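Local coordinates for GTPase activator-like protein (PDB 6SSH) that probably acts as a GTPase activator, this chain being the TSC2-type Rap/Ran-GAP domain of a longer fungal protein, at residues A[113-117]-A[118-122]; A[123-126]-A[127-130]. One frame throughout, in Å; residues are numbered along the deposited sequence.

Contact 1 (113-117 with 118-122) and contact 2 (123-126 with 127-130) follow one another along the chain and together lead from strand 104-109 into its parallel neighbour, strand 127-134. The first lies at the surface, in the connecting loop; the second is buried, where that loop becomes strand. Their centres are about 9 Å apart. In contact 1 a backbone carbonyl is held by a threonine, and water and 1,2-ethanediol take part; contact 2 relies on one direct side-chain bond between tyrosine and asparagine. The two meet through aromatic packing: Phe115 and Phe117 of the loop both set their rings against Tyr128 of the strand.

Contact 1: A[113-117]-A[118-122]; sequences KPFRF and DTFPS. With EDO (1,2-ethanediol), chain D.
Arg116 O is gripped twice by Thr119, across a type I beta turn that runs from Arg116 to Thr119. The turn's own bond runs from Thr119 N to Arg116 O, 3.1 Å, with the donor well above the carbonyl plane. The hydroxyl adds a shorter one, Thr119 OG1 to Arg116 O at 2.6 Å. Threonine suits the place because OG1 stands beside its own backbone N (chi1 -59°), where both donors can reach one oxygen. Asp118, within the turn, brings OD1 against the aliphatic CB of Arg116.

A 1,2-ethanediol molecule, probably from the crystallisation liquor, takes the almost straight bond from Arg116 N on O2 (2.9 Å, 175°); O2 in turn donates a hydrogen bond to Thr119 OG1 (2.7 Å). Separately, water 1 bridges the backbone, donating to Phe117 O and accepting from Phe120 N.

Phe115 and Phe120 meet rim to rim, their planes 31° apart and neither ring covering the other. Farther out, Ile20 of helix 17-21 touches both Thr119 and Phe120, while Phe115 and Phe117 pack on Met161 of strand 155-162. Within the ring pair the closest approach is CE1 of Phe115 to CE2 of Phe120, 3.6 Å, and the methyl CG2 of Thr119 sits over one face of Phe120.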
ATOM      1  N   LYS A 113      -1.760  -1.040  17.354  1.00 22.66           N
ATOM      2  CA  LYS A 113      -0.674  -0.220  17.872  1.00 24.31           C
ATOM      3  C   LYS A 113      -0.445   0.955  16.933  1.00 27.28           C
ATOM      4  O   LYS A 113      -0.793   0.907  15.740  1.00 24.00           O
ATOM      5  CB  LYS A 113       0.606  -1.052  17.990  1.00 27.47           C
ATOM      6  CG  LYS A 113       0.445  -2.349  18.801  1.00 28.98           C
ATOM      7  CD  LYS A 113       1.696  -3.235  18.730  1.00 32.70           C
ATOM      8  CE  LYS A 113       1.541  -4.535  19.538  1.00 39.04           C
ATOM      9  NZ  LYS A 113       1.485  -4.290  21.009  1.00 48.11           N
ATOM     10  N   PRO A 114       0.190   2.009  17.414  1.00 27.07           N
ATOM     11  CA  PRO A 114       0.505   3.113  16.511  1.00 26.02           C
ATOM     12  C   PRO A 114       1.545   2.666  15.496  1.00 21.67           C
ATOM     13  O   PRO A 114       2.493   1.935  15.815  1.00 23.49           O
ATOM     14  CB  PRO A 114       1.107   4.172  17.446  1.00 31.05           C
ATOM     15  CG  PRO A 114       0.570   3.837  18.755  1.00 33.69           C
ATOM     16  CD  PRO A 114       0.509   2.344  18.819  1.00 31.56           C
ATOM     17  N   PHE A 115       1.364   3.110  14.260  1.00 23.24           N
ATOM     18  CA  PHE A 115       2.341   2.730  13.238  1.00 19.03           C
ATOM     19  C   PHE A 115       3.665   3.430  13.450  1.00 20.59           C
ATOM     20  O   PHE A 115       3.686   4.667  13.607  1.00 23.49           O
ATOM     21  CB  PHE A 115       1.816   3.087  11.845  1.00 21.25           C
ATOM     22  CG  PHE A 115       2.802   2.763  10.753  1.00 19.95           C
ATOM     23  CD1 PHE A 115       3.117   1.447  10.422  1.00 20.00           C
ATOM     24  CD2 PHE A 115       3.480   3.762  10.083  1.00 19.63           C
ATOM     25  CE1 PHE A 115       4.067   1.148   9.451  1.00 20.34           C
ATOM     26  CE2 PHE A 115       4.412   3.439   9.115  1.00 18.99           C
ATOM     27  CZ  PHE A 115       4.703   2.150   8.817  1.00 18.14           C
ATOM     28  N   ARG A 116       4.752   2.684  13.478  1.00 22.61           N
ATOM     29  CA  ARG A 116       6.080   3.258  13.676  1.00 23.55           C
ATOM     30  C   ARG A 116       6.698   3.580  12.323  1.00 21.73           C
ATOM     31  O   ARG A 116       6.739   2.713  11.415  1.00 21.78           O
ATOM     32  CB  ARG A 116       6.995   2.289  14.427  1.00 29.14           C
ATOM     33  CG  ARG A 116       6.456   1.911  15.786  1.00 38.22           C
ATOM     34  CD  ARG A 116       6.081   3.139  16.575  1.00 46.51           C
ATOM     35  NE  ARG A 116       5.536   2.844  17.889  1.00 54.21           N
ATOM     36  CZ  ARG A 116       5.103   3.781  18.724  1.00 50.12           C
ATOM     37  NH1 ARG A 116       5.157   5.052  18.361  1.00 44.23           N
ATOM     38  NH2 ARG A 116       4.624   3.446  19.917  1.00 51.84           N
ATOM     39  N   PHE A 117       7.247   4.773  12.187  1.00 21.58           N
ATOM     40  CA  PHE A 117       7.758   5.231  10.903  1.00 20.76           C
ATOM     41  C   PHE A 117       8.930   4.385  10.421  1.00 22.59           C
ATOM     42  O   PHE A 117       9.125   4.244   9.212  1.00 21.80           O
ATOM     43  CB  PHE A 117       8.174   6.717  11.023  1.00 24.69           C
ATOM     44  CG  PHE A 117       8.563   7.323   9.720  1.00 22.73           C
ATOM     45  CD1 PHE A 117       7.605   7.629   8.765  1.00 22.54           C
ATOM     46  CD2 PHE A 117       9.883   7.627   9.457  1.00 24.95           C
ATOM     47  CE1 PHE A 117       7.957   8.186   7.546  1.00 22.56           C
ATOM     48  CE2 PHE A 117      10.253   8.198   8.238  1.00 27.29           C
ATOM     49  CZ  PHE A 117       9.287   8.466   7.280  1.00 25.18           C
ATOM     50  N   ASP A 118       9.665   3.761  11.338  1.00 21.81           N
ATOM     51  CA  ASP A 118      10.839   2.986  11.008  1.00 22.94           C
ATOM     52  C   ASP A 118      10.560   1.479  10.848  1.00 19.83           C
ATOM     53  O   ASP A 118      11.478   0.673  10.829  1.00 22.81           O
ATOM     54  CB  ASP A 118      11.957   3.227  12.038  1.00 26.74           C
ATOM     55  CG  ASP A 118      11.599   2.745  13.413  1.00 35.04           C
ATOM     56  OD1 ASP A 118      10.439   2.380  13.663  1.00 37.09           O
ATOM     57  OD2 ASP A 118      12.491   2.751  14.291  1.00 44.51           O
ATOM     58  N   THR A 119       9.270   1.135  10.681  1.00 19.39           N
ATOM     59  CA  THR A 119       8.858  -0.278  10.534  1.00 17.55           C
ATOM     60  C   THR A 119       9.493  -0.985   9.361  1.00 18.98           C
ATOM     61  O   THR A 119       9.790  -2.171   9.477  1.00 19.70           O
ATOM     62  CB  THR A 119       7.333  -0.429  10.502  1.00 20.92           C
ATOM     63  OG1 THR A 119       6.791   0.104  11.707  1.00 21.38           O
ATOM     64  CG2 THR A 119       6.918  -1.896  10.407  1.00 20.79           C
ATOM     65  N   PHE A 120       9.741  -0.285   8.240  1.00 18.97           N
ATOM     66  CA  PHE A 120      10.172  -0.923   7.014  1.00 17.70           C
ATOM     67  C   PHE A 120      11.403  -0.170   6.520  1.00 22.45           C
ATOM     68  O   PHE A 120      11.347   0.609   5.553  1.00 20.67           O
ATOM     69  CB  PHE A 120       9.077  -0.835   5.933  1.00 17.63           C
ATOM     70  CG  PHE A 120       7.751  -1.374   6.355  1.00 15.85           C
ATOM     71  CD1 PHE A 120       7.534  -2.759   6.486  1.00 17.28           C
ATOM     72  CD2 PHE A 120       6.699  -0.549   6.564  1.00 16.77           C
ATOM     73  CE1 PHE A 120       6.265  -3.206   6.868  1.00 16.13           C
ATOM     74  CE2 PHE A 120       5.449  -0.997   6.925  1.00 17.59           C
ATOM     75  CZ  PHE A 120       5.254  -2.323   7.104  1.00 17.89           C
ATOM     76  N   PRO A 121      12.534  -0.353   7.187  1.00 18.06           N
ATOM     77  CA  PRO A 121      13.692   0.497   6.896  1.00 21.73           C
ATOM     78  C   PRO A 121      14.124   0.490   5.425  1.00 18.30           C
ATOM     79  O   PRO A 121      14.320  -0.511   4.777  1.00 19.77           O
ATOM     80  CB  PRO A 121      14.805  -0.047   7.825  1.00 27.23           C
ATOM     81  CG  PRO A 121      14.278  -1.317   8.395  1.00 28.05           C
ATOM     82  CD  PRO A 121      12.785  -1.348   8.245  1.00 20.62           C
ATOM     83  N   SER A 122      14.225   1.696   4.886  1.00 21.06           N
ATOM     84  CA  SER A 122      14.650   1.892   3.536  1.00 20.99           C
ATOM     85  C   SER A 122      14.929   3.352   3.385  1.00 23.33           C
ATOM     86  O   SER A 122      14.061   4.183   3.732  1.00 25.11           O
ATOM     87  CB  SER A 122      13.571   1.548   2.520  1.00 19.20           C
ATOM     88  OG  SER A 122      14.077   1.906   1.241  1.00 19.35           O
TER
HETATM   89  C1  EDO D 303       2.808  -1.478  14.206  1.00 27.42           C
HETATM   90  O1  EDO D 303       3.073  -2.281  15.348  1.00 33.38           O
HETATM   91  C2  EDO D 303       4.074  -1.488  13.392  1.00 26.76           C
HETATM   92  O2  EDO D 303       4.402  -0.173  13.005  1.00 28.11           O
HETATM   93  O   HOH W   1      10.000   2.423   7.580  1.00 24.97           O

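Contact 2: A[123-126]-A[127-130]; sequences QFNY and VYIV
Asn125 OD1 receives the phenol of Tyr128 in a short hydrogen bond, OH to OD1 2.6 Å, that ties the end of the loop to the beginning of strand 127-134. In the mixed sheet this strand lies between parallel 104-109 and antiparallel 155-162. The hydroxyl approaches in the carbonyl plane, on a lone pair, with a C=O...O angle of 115°. Amide and ring planes stand 82° apart. With CG beside the backbone N (chi1 -76°), Asn125 directs OD1 to the phenol; its CB, placed by the backbone, is 3.2 Å from Tyr128 OH.

An asparagine fits here because its two ends do different work: OD1 accepts from the tyrosine, while ND2 donates to Ile99 O. Tyrosine is equally apt, being long enough to carry a donor back to the loop while its ring packs against Phe115 and Phe117.

Tyr126 and Val127 make the apolar part, CB of Tyr126 lying 4.1 Å from CG2 of Val127. The Tyr126 ring stacks on Phe103 and meets Trp201 edge-to-face, and the beta-branched Val127 packs on Ala194 of helix 183-201. Bonds at both ends of the buried Asn125 amide fix its orientation, and the buried phenol is satisfied by donating to OD1.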
ATOM      1  N   GLN A 123      16.034   3.626   2.740  1.00 21.47           N
ATOM      2  CA  GLN A 123      16.348   4.999   2.385  1.00 26.14           C
ATOM      3  C   GLN A 123      15.504   5.543   1.243  1.00 25.42           C
ATOM      4  O   GLN A 123      15.678   6.704   0.879  1.00 29.76           O
ATOM      5  CB  GLN A 123      17.813   5.129   1.979  1.00 29.69           C
ATOM      6  CG  GLN A 123      18.217   4.396   0.752  1.00 35.33           C
ATOM      7  CD  GLN A 123      19.732   4.310   0.649  1.00 46.57           C
ATOM      8  OE1 GLN A 123      20.450   5.151   1.204  1.00 50.03           O
ATOM      9  NE2 GLN A 123      20.229   3.280  -0.031  1.00 51.81           N
ATOM     10  N   PHE A 124      14.662   4.723   0.626  1.00 18.39           N
ATOM     11  CA  PHE A 124      13.787   5.183  -0.477  1.00 18.96           C
ATOM     12  C   PHE A 124      12.334   5.345  -0.068  1.00 20.30           C
ATOM     13  O   PHE A 124      11.522   5.903  -0.833  1.00 25.98           O
ATOM     14  CB  PHE A 124      13.936   4.285  -1.665  1.00 21.30           C
ATOM     15  CG  PHE A 124      15.361   4.138  -2.125  1.00 27.85           C
ATOM     16  CD1 PHE A 124      15.991   2.899  -2.098  1.00 28.72           C
ATOM     17  CD2 PHE A 124      16.102   5.257  -2.503  1.00 28.59           C
ATOM     18  CE1 PHE A 124      17.306   2.758  -2.483  1.00 31.80           C
ATOM     19  CE2 PHE A 124      17.449   5.116  -2.899  1.00 31.62           C
ATOM     20  CZ  PHE A 124      18.042   3.859  -2.876  1.00 34.23           C
ATOM     21  N   ASN A 125      12.003   5.052   1.172  1.00 15.68           N
ATOM     22  CA  ASN A 125      10.627   5.214   1.594  1.00 15.19           C
ATOM     23  C   ASN A 125      10.447   6.622   2.123  1.00 16.40           C
ATOM     24  O   ASN A 125      10.974   6.974   3.170  1.00 18.16           O
ATOM     25  CB  ASN A 125      10.206   4.238   2.659  1.00 15.54           C
ATOM     26  CG  ASN A 125       9.938   2.798   2.152  1.00 13.86           C
ATOM     27  OD1 ASN A 125       9.455   1.997   2.948  1.00 14.55           O
ATOM     28  ND2 ASN A 125      10.170   2.502   0.903  1.00 12.63           N
ATOM     29  N   TYR A 126       9.754   7.455   1.381  1.00 12.86           N
ATOM     30  CA  TYR A 126       9.579   8.842   1.755  1.00 12.89           C
ATOM     31  C   TYR A 126       8.256   9.076   2.451  1.00 11.87           C
ATOM     32  O   TYR A 126       8.227   9.961   3.306  1.00 13.50           O
ATOM     33  CB  TYR A 126       9.581   9.726   0.514  1.00 13.36           C
ATOM     34  CG  TYR A 126      10.857   9.686  -0.295  1.00 14.43           C
ATOM     35  CD1 TYR A 126      12.060   9.288   0.256  1.00 15.78           C
ATOM     36  CD2 TYR A 126      10.847  10.114  -1.609  1.00 18.00           C
ATOM     37  CE1 TYR A 126      13.222   9.281  -0.534  1.00 16.26           C
ATOM     38  CE2 TYR A 126      11.989  10.074  -2.407  1.00 20.43           C
ATOM     39  CZ  TYR A 126      13.161   9.665  -1.861  1.00 20.45           C
ATOM     40  OH  TYR A 126      14.306   9.670  -2.657  1.00 25.81           O
ATOM     41  N   VAL A 127       7.196   8.375   2.097  1.00 12.21           N
ATOM     42  CA  VAL A 127       5.830   8.633   2.559  1.00 14.20           C
ATOM     43  C   VAL A 127       5.123   7.341   2.850  1.00 13.01           C
ATOM     44  O   VAL A 127       5.176   6.416   2.001  1.00 12.22           O
ATOM     45  CB  VAL A 127       4.995   9.364   1.433  1.00 13.63           C
ATOM     46  CG1 VAL A 127       3.548   9.635   1.919  1.00 15.72           C
ATOM     47  CG2 VAL A 127       5.668  10.689   1.023  1.00 17.19           C
ATOM     48  N   TYR A 128       4.428   7.278   3.982  1.00 12.33           N
ATOM     49  CA  TYR A 128       3.479   6.222   4.308  1.00 11.87           C
ATOM     50  C   TYR A 128       2.093   6.859   4.448  1.00 13.07           C
ATOM     51  O   TYR A 128       1.914   7.876   5.148  1.00 13.21           O
ATOM     52  CB  TYR A 128       3.831   5.491   5.609  1.00 14.06           C
ATOM     53  CG  TYR A 128       5.164   4.780   5.539  1.00 12.08           C
ATOM     54  CD1 TYR A 128       6.267   5.300   6.198  1.00 13.89           C
ATOM     55  CD2 TYR A 128       5.317   3.642   4.738  1.00 13.39           C
ATOM     56  CE1 TYR A 128       7.475   4.696   6.156  1.00 17.03           C
ATOM     57  CE2 TYR A 128       6.554   3.027   4.675  1.00 11.93           C
ATOM     58  CZ  TYR A 128       7.604   3.576   5.350  1.00 14.24           C
ATOM     59  OH  TYR A 128       8.896   2.994   5.317  1.00 17.40           O
ATOM     60  N   ILE A 129       1.116   6.298   3.777  1.00 12.27           N
ATOM     61  CA  ILE A 129      -0.304   6.651   3.892  1.00 11.04           C
ATOM     62  C   ILE A 129      -0.917   5.621   4.781  1.00 12.20           C
ATOM     63  O   ILE A 129      -1.045   4.446   4.363  1.00 11.92           O
ATOM     64  CB  ILE A 129      -0.998   6.720   2.554  1.00 11.92           C
ATOM     65  CG1 ILE A 129      -0.372   7.794   1.685  1.00 13.98           C
ATOM     66  CG2 ILE A 129      -2.504   6.966   2.723  1.00 14.10           C
ATOM     67  CD1 ILE A 129      -0.639   7.663   0.251  1.00 13.29           C
ATOM     68  N   VAL A 130      -1.171   5.928   6.044  1.00 12.50           N
ATOM     69  CA  VAL A 130      -1.531   4.946   7.062  1.00 12.98           C
ATOM     70  C   VAL A 130      -3.035   4.938   7.291  1.00 13.00           C
ATOM     71  O   VAL A 130      -3.620   5.993   7.629  1.00 14.13           O
ATOM     72  CB  VAL A 130      -0.804   5.187   8.352  1.00 15.16           C
ATOM     73  CG1 VAL A 130      -1.119   4.105   9.305  1.00 16.15           C
ATOM     74  CG2 VAL A 130       0.701   5.322   8.139  1.00 15.33           C
TER